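PDB 4NUO: ancylostoma secreted protein 2 from Necator americanus, which is a secreted hookworm protein of the CAP superfamily and binds zinc or copper, though its precise role remains uncertain. Local coordinates for residues H148-V153 against A180-G185; M64-Y69 against K205-A210; K129-N134 against R144-Y149. One frame throughout, in Å; residues are numbered along the deposited sequence.

Contact 1: H148-V153 against A180-G185; sequences HYTQMV and AGNMMG. With ZN (zinc ion), chain B.
The side chains of T150 and N182 cross at about a right angle. T150 OG1 donates to N182 OD1 at 2.6 Å, and the donor lies 29° off the carbonyl plane. The T150 hydroxyl sits between its backbone N and carbonyl carbon (chi1 62°), close to the V146 and G147 carbonyls, to which its bonds are weak at most. N182 ND2 comes within 4.0 Å of Q151 CB and donates to the carbonyl of G147. The amide therefore binds the helix with both of its ends.

The Q151 chain runs out anti to the backbone N (chi1 175°) and then bends at chi2. This carries Q151 OE1 to the backbone N of G181 at 2.9 Å. The N-H arrives in the carbonyl plane, on a lone pair. The other end of the Q151 amide, NE2, bonds to T157, so both ends of this buried group are satisfied.

H148 turns away from the loop, and H148 NE2 binds zinc at 2.3 Å. Two waters and H88 are the other ligands. The arrangement ties the loop after strand 171-178 to the helix that carries a metal histidine, beside the two-histidine site characteristic of CAP proteins.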
# COMPACT_ATOMS: atom_id res chain seq x y z
N HIS A 148 0.42 -7.82 1.70
CA HIS A 148 -0.24 -6.52 1.68
C HIS A 148 0.72 -5.46 2.18
O HIS A 148 0.88 -4.40 1.54
CB HIS A 148 -1.50 -6.53 2.52
CG HIS A 148 -2.55 -7.47 2.01
ND1 HIS A 148 -3.58 -7.92 2.80
CD2 HIS A 148 -2.73 -8.01 0.78
CE1 HIS A 148 -4.35 -8.73 2.08
NE2 HIS A 148 -3.85 -8.80 0.87
N TYR A 149 1.39 -5.75 3.29
CA TYR A 149 2.46 -4.88 3.77
C TYR A 149 3.55 -4.64 2.72
O TYR A 149 3.94 -3.51 2.48
CB TYR A 149 3.10 -5.43 5.05
CG TYR A 149 4.41 -4.75 5.35
CD1 TYR A 149 4.45 -3.48 5.90
CD2 TYR A 149 5.63 -5.37 5.05
CE1 TYR A 149 5.66 -2.84 6.17
CE2 TYR A 149 6.84 -4.74 5.31
CZ TYR A 149 6.84 -3.48 5.88
OH TYR A 149 8.04 -2.83 6.14
N THR A 150 4.08 -5.71 2.14
CA THR A 150 5.20 -5.56 1.21
C THR A 150 4.83 -4.72 0.00
O THR A 150 5.63 -3.95 -0.49
CB THR A 150 5.83 -6.92 0.79
OG1 THR A 150 4.86 -7.72 0.11
CG2 THR A 150 6.32 -7.67 2.02
N GLN A 151 3.58 -4.83 -0.45
CA GLN A 151 3.12 -3.98 -1.54
C GLN A 151 3.00 -2.51 -1.11
O GLN A 151 3.31 -1.61 -1.90
CB GLN A 151 1.79 -4.49 -2.11
CG GLN A 151 1.20 -3.58 -3.18
CD GLN A 151 2.05 -3.50 -4.45
OE1 GLN A 151 1.89 -4.31 -5.37
NE2 GLN A 151 2.95 -2.52 -4.51
N MET A 152 2.56 -2.27 0.12
CA MET A 152 2.45 -0.90 0.62
C MET A 152 3.80 -0.19 0.65
O MET A 152 3.87 1.01 0.40
CB MET A 152 1.84 -0.84 2.02
CG MET A 152 0.35 -1.03 2.06
SD MET A 152 -0.29 -0.72 3.71
CE MET A 152 -0.18 1.05 3.74
N VAL A 153 4.86 -0.93 0.97
CA VAL A 153 6.18 -0.31 1.12
C VAL A 153 7.14 -0.69 -0.01
O VAL A 153 8.36 -0.50 0.11
CB VAL A 153 6.81 -0.61 2.50
CG1 VAL A 153 5.90 -0.12 3.62
CG2 VAL A 153 7.10 -2.12 2.65
N ALA A 180 3.34 -2.64 -10.34
CA ALA A 180 3.06 -3.72 -9.39
C ALA A 180 4.28 -4.05 -8.54
O ALA A 180 5.41 -4.11 -9.03
CB ALA A 180 2.60 -4.97 -10.13
N GLY A 181 4.05 -4.28 -7.25
CA GLY A 181 5.11 -4.73 -6.38
C GLY A 181 5.04 -6.24 -6.27
O GLY A 181 4.42 -6.90 -7.13
N ASN A 182 5.67 -6.79 -5.24
CA ASN A 182 5.61 -8.22 -4.97
C ASN A 182 6.12 -9.08 -6.12
O ASN A 182 5.57 -10.15 -6.42
CB ASN A 182 4.20 -8.64 -4.50
CG ASN A 182 3.89 -8.11 -3.10
OD1 ASN A 182 4.75 -7.51 -2.45
ND2 ASN A 182 2.66 -8.35 -2.63
N MET A 183 7.18 -8.61 -6.76
CA MET A 183 7.86 -9.39 -7.79
C MET A 183 8.79 -10.39 -7.11
O MET A 183 9.69 -9.99 -6.36
CB MET A 183 8.65 -8.49 -8.74
CG MET A 183 7.78 -7.48 -9.52
SD MET A 183 6.30 -8.26 -10.21
CE MET A 183 5.91 -7.19 -11.59
N MET A 184 8.58 -11.68 -7.35
CA MET A 184 9.37 -12.71 -6.66
C MET A 184 10.86 -12.57 -6.95
O MET A 184 11.26 -12.36 -8.10
CB MET A 184 8.89 -14.12 -7.04
CG MET A 184 7.43 -14.40 -6.71
SD MET A 184 7.05 -14.12 -4.96
CE MET A 184 8.13 -15.31 -4.19
N GLY A 185 11.68 -12.66 -5.90
CA GLY A 185 13.12 -12.60 -6.04
C GLY A 185 13.71 -11.20 -6.03
O GLY A 185 14.93 -11.05 -6.06
ZN ZN B . -4.06 -10.51 -0.70
O HOH W 1 -5.98 -11.56 0.47
O HOH W 2 -2.07 -12.05 -0.43

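Contact 2: M64-Y69 against K205-A210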
# COMPACT_ATOMS: atom_id res chain seq x y z
N MET A 64 13.29 5.19 -0.52
CA MET A 64 11.86 4.88 -0.51
C MET A 64 11.13 5.97 -1.30
O MET A 64 11.23 7.15 -0.99
CB MET A 64 11.35 4.82 0.93
CG MET A 64 9.86 4.52 1.03
SD MET A 64 9.40 2.86 0.47
CE MET A 64 10.22 1.86 1.72
N LYS A 65 10.40 5.57 -2.33
CA LYS A 65 9.81 6.57 -3.21
C LYS A 65 8.47 7.10 -2.71
O LYS A 65 7.69 6.37 -2.07
CB LYS A 65 9.70 6.04 -4.64
CG LYS A 65 11.09 5.82 -5.25
CD LYS A 65 11.00 5.32 -6.68
CE LYS A 65 12.37 5.28 -7.33
NZ LYS A 65 12.21 4.98 -8.78
N THR A 66 8.23 8.39 -2.95
CA THR A 66 6.95 9.00 -2.63
C THR A 66 5.86 8.49 -3.58
O THR A 66 6.08 8.36 -4.79
CB THR A 66 7.01 10.55 -2.74
OG1 THR A 66 8.11 11.05 -1.97
CG2 THR A 66 5.71 11.17 -2.25
N MET A 67 4.69 8.18 -3.03
CA MET A 67 3.55 7.79 -3.85
C MET A 67 2.72 8.99 -4.25
O MET A 67 2.62 9.99 -3.50
CB MET A 67 2.66 6.78 -3.12
CG MET A 67 3.30 5.41 -2.92
SD MET A 67 2.08 4.31 -2.18
CE MET A 67 2.67 2.69 -2.67
N ALA A 68 2.12 8.90 -5.43
CA ALA A 68 1.13 9.86 -5.89
C ALA A 68 -0.21 9.16 -6.11
O ALA A 68 -0.26 7.95 -6.40
CB ALA A 68 1.60 10.54 -7.17
N TYR A 69 -1.31 9.88 -5.97
CA TYR A 69 -2.60 9.27 -6.25
C TYR A 69 -2.85 9.26 -7.75
O TYR A 69 -2.52 10.22 -8.46
CB TYR A 69 -3.73 9.97 -5.50
CG TYR A 69 -4.94 9.09 -5.35
CD1 TYR A 69 -5.02 8.17 -4.31
CD2 TYR A 69 -5.98 9.14 -6.27
CE1 TYR A 69 -6.11 7.34 -4.18
CE2 TYR A 69 -7.08 8.31 -6.15
CZ TYR A 69 -7.14 7.41 -5.10
OH TYR A 69 -8.22 6.58 -4.97
N LYS A 205 12.22 12.73 6.72
CA LYS A 205 11.04 12.07 6.16
C LYS A 205 11.41 10.74 5.50
O LYS A 205 10.72 9.73 5.69
CB LYS A 205 10.32 12.95 5.14
CD LYS A 205 7.81 12.60 5.24
N GLY A 206 12.48 10.74 4.71
CA GLY A 206 12.95 9.52 4.08
C GLY A 206 12.27 9.14 2.77
O GLY A 206 12.46 8.01 2.27
N LEU A 207 11.46 10.05 2.23
CA LEU A 207 10.73 9.82 0.99
C LEU A 207 11.36 10.55 -0.20
O LEU A 207 11.57 11.76 -0.15
CB LEU A 207 9.28 10.28 1.14
CG LEU A 207 8.17 9.27 1.50
CD1 LEU A 207 8.67 7.91 1.97
CD2 LEU A 207 7.16 9.87 2.46
N CYS A 208 11.64 9.81 -1.27
CA CYS A 208 12.25 10.38 -2.47
C CYS A 208 11.21 10.84 -3.47
O CYS A 208 10.35 10.06 -3.87
CB CYS A 208 13.12 9.34 -3.18
SG CYS A 208 14.35 8.65 -2.11
N SER A 209 11.32 12.09 -3.91
CA SER A 209 10.46 12.58 -4.98
C SER A 209 11.18 12.49 -6.32
O SER A 209 12.41 12.41 -6.38
CB SER A 209 10.02 14.01 -4.69
OG SER A 209 9.21 14.02 -3.53
N ALA A 210 10.40 12.49 -7.40
CA ALA A 210 10.94 12.32 -8.74
C ALA A 210 11.99 13.37 -9.10
O ALA A 210 13.09 13.03 -9.57
CB ALA A 210 9.81 12.33 -9.76
OXT ALA A 210 11.74 14.63 -8.85
O HOH W 3 14.89 6.87 1.70
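A short parallel pairing joins the C-terminal tail to the edge of the mixed sheet. K65 and C208 form the bridge, with their CA atoms 4.6 Å apart and their side chains on the same face. Two nearly straight backbone bonds hold it. C208 N donates to M64 O at 2.7 Å. T66 N donates to C208 O at 2.9 Å. C208 thus gives its N-H to the residue before K65 and its carbonyl to the residue after it, as parallel strands do. A water extends the link, accepting from M64 N and donating to G206 O.

The side chains add a small apolar contact. M64 and L207 lie side by side and point the same way, with M64 CG 3.7 Å from L207 CD1. M64 then bends at chi2 and chi3, carrying its sulfur and methyl off from the tail. T66 instead crosses L207 at about a right angle. Its hydroxyl lies anti to the carbonyl carbon (chi1 -53°), which brings T66 OG1 to 3.4 Å from L207 CB. The same oxygen is also 3.1 Å from C208 O, at best a weak bond. C208 SG lies near the M64 backbone, 3.6 Å from M64 O. Its disulfide links this strand to C198, ten residues earlier in the same C-terminal region.

K65 extends its chain to a salt bridge with E156. M64 packs on R42 and A46 of helix 28-46, and R42 also bonds to the carbonyl of K65. Further along, A68 pairs with L160 of strand 159-166. Strand 64-69 thus lies between strand 159-166 and the outermost strand 207-208, with helix 28-46 packed against it.

Contact 3: K129-N134 against R144-Y149. With ZN (zinc ion), chain B.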
# COMPACT_ATOMS: atom_id res chain seq x y z
N LYS A 129 3.02 -10.36 11.85
CA LYS A 129 3.61 -11.58 11.31
C LYS A 129 5.13 -11.51 11.25
O LYS A 129 5.81 -12.54 11.30
CB LYS A 129 3.04 -11.90 9.93
CG LYS A 129 1.54 -12.17 9.95
CD LYS A 129 0.98 -12.38 8.56
CE LYS A 129 -0.53 -12.64 8.64
NZ LYS A 129 -1.24 -12.43 7.35
N GLY A 130 5.65 -10.30 11.15
CA GLY A 130 7.09 -10.12 11.06
C GLY A 130 7.59 -10.27 9.63
O GLY A 130 7.04 -11.05 8.84
N VAL A 131 8.64 -9.53 9.29
CA VAL A 131 9.26 -9.70 7.99
C VAL A 131 10.73 -10.06 8.17
O VAL A 131 11.21 -11.04 7.61
CB VAL A 131 9.10 -8.44 7.09
CG1 VAL A 131 9.97 -8.56 5.84
CG2 VAL A 131 7.65 -8.26 6.70
N GLY A 132 11.43 -9.27 8.97
CA GLY A 132 12.85 -9.49 9.20
C GLY A 132 13.76 -8.62 8.33
O GLY A 132 13.28 -7.80 7.55
N GLN A 133 15.07 -8.83 8.44
CA GLN A 133 16.03 -7.93 7.83
C GLN A 133 16.40 -8.31 6.39
O GLN A 133 17.02 -7.53 5.67
CB GLN A 133 17.28 -7.83 8.71
CG GLN A 133 16.98 -7.40 10.15
CD GLN A 133 16.75 -5.90 10.31
OE1 GLN A 133 17.46 -5.07 9.73
NE2 GLN A 133 15.74 -5.54 11.11
N ASN A 134 16.01 -9.51 5.97
CA ASN A 134 16.17 -9.92 4.58
C ASN A 134 14.95 -9.49 3.80
O ASN A 134 13.86 -10.03 4.01
CB ASN A 134 16.37 -11.44 4.46
CG ASN A 134 16.64 -11.90 3.03
OD1 ASN A 134 16.62 -11.11 2.09
ND2 ASN A 134 16.92 -13.20 2.88
N ARG A 144 4.27 -16.28 3.70
CA ARG A 144 3.97 -16.00 5.10
C ARG A 144 2.79 -15.05 5.30
O ARG A 144 2.35 -14.82 6.43
CB ARG A 144 5.21 -15.50 5.84
CG ARG A 144 6.32 -16.53 5.91
CD ARG A 144 7.47 -16.11 6.82
NE ARG A 144 6.95 -15.52 8.04
CZ ARG A 144 7.12 -14.24 8.36
NH1 ARG A 144 7.82 -13.45 7.57
NH2 ARG A 144 6.60 -13.76 9.49
N GLY A 145 2.28 -14.49 4.20
CA GLY A 145 1.09 -13.65 4.27
C GLY A 145 1.40 -12.23 4.71
O GLY A 145 0.63 -11.62 5.45
N VAL A 146 2.53 -11.70 4.25
CA VAL A 146 2.90 -10.32 4.52
C VAL A 146 2.81 -9.48 3.25
O VAL A 146 3.35 -8.36 3.20
CB VAL A 146 4.32 -10.23 5.09
CG1 VAL A 146 4.37 -10.82 6.49
CG2 VAL A 146 5.30 -10.93 4.16
N GLY A 147 2.11 -10.01 2.25
CA GLY A 147 2.09 -9.42 0.92
C GLY A 147 1.33 -8.12 0.77
O GLY A 147 1.54 -7.39 -0.20
N HIS A 148 0.42 -7.82 1.70
CA HIS A 148 -0.24 -6.52 1.68
C HIS A 148 0.72 -5.46 2.18
O HIS A 148 0.88 -4.40 1.54
CB HIS A 148 -1.50 -6.53 2.52
CG HIS A 148 -2.55 -7.47 2.01
ND1 HIS A 148 -3.58 -7.92 2.80
CD2 HIS A 148 -2.73 -8.01 0.78
CE1 HIS A 148 -4.35 -8.73 2.08
NE2 HIS A 148 -3.85 -8.80 0.87
N TYR A 149 1.39 -5.75 3.29
CA TYR A 149 2.46 -4.88 3.77
C TYR A 149 3.55 -4.64 2.72
O TYR A 149 3.94 -3.51 2.48
CB TYR A 149 3.10 -5.43 5.05
CG TYR A 149 4.41 -4.75 5.35
CD1 TYR A 149 4.45 -3.48 5.90
CD2 TYR A 149 5.63 -5.37 5.05
CE1 TYR A 149 5.66 -2.84 6.17
CE2 TYR A 149 6.84 -4.74 5.31
CZ TYR A 149 6.84 -3.48 5.88
OH TYR A 149 8.04 -2.83 6.14
ZN ZN B . -4.06 -10.51 -0.70
O HOH W 1 -5.98 -11.56 0.47
O HOH W 2 -2.07 -12.05 -0.43
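The carbonyl oxygen of G130 is gripped by the guanidinium group of R144. R144 NH1 donates to G130 O at 2.8 Å, with an N-H...O angle of 139°. The oxygen lies near the guanidinium plane, at its edge. NH1, however, stands above the plane of the G130 carbonyl, 41° out of it. R144 NH2 also reaches G130 O, but its modelled position is less sure. The arginine chain bends at chi3 (43°), which brings the guanidinium edge to the carbonyl of G130.

K129 answers from the other segment. Its extended chain passes the carbonyls of R144 and G145 and ends on the second of them. K129 NZ donates to G145 O at 2.8 Å. The two long side chains thus run in opposite senses, each ending on a glycine carbonyl of the other segment. Both glycines have positive phi and follow a helix.

Between these polar links lies an apolar patch. V146 CG1 is 3.8 Å from K129 CB. V131 CG2 faces the valine more loosely, with V146 CG1 at 4.2 Å. The same V131 methyl approaches the ring of Y149 at an oblique angle, 3.9 Å from Y149 CE2. At the border of the patch, V146 CG1 also meets the gripped carbonyl, 3.6 Å from G130 O. V146 is at the N-cap position of helix 147-152, so the packing lies at the start of the helix that carries H148.

D52 accepts the backbone N-H groups of V131 and G132. V131 and Y149 both rest on L126 of helix 111-129, and V131 and V146 both touch L141 of helix 139-142. The contact therefore joins the C-terminal end of helix 111-129 to the beginning of helix 147-152, with helix 139-142 packed beside it.

Overall arrangement
Contacts 1 and 3 share helix 147-152, and their centres are about 10 Å apart. Contact 3 packs at the start of this helix; contact 1 ties its later residues to the loop after strand 171-178. They meet where N182 ND2 lies 2.8 Å from G147 O. Both include H148, which binds the zinc; the side chain of N182 is about 8 Å from that of H88. Contact 2 lies away from this site. Its centre is about 16 Å from that of contact 1, yet M64 CE packs 3.4 Å from V153 O. Contacts 2 and 3 do not touch, and their centres are about 21 Å apart.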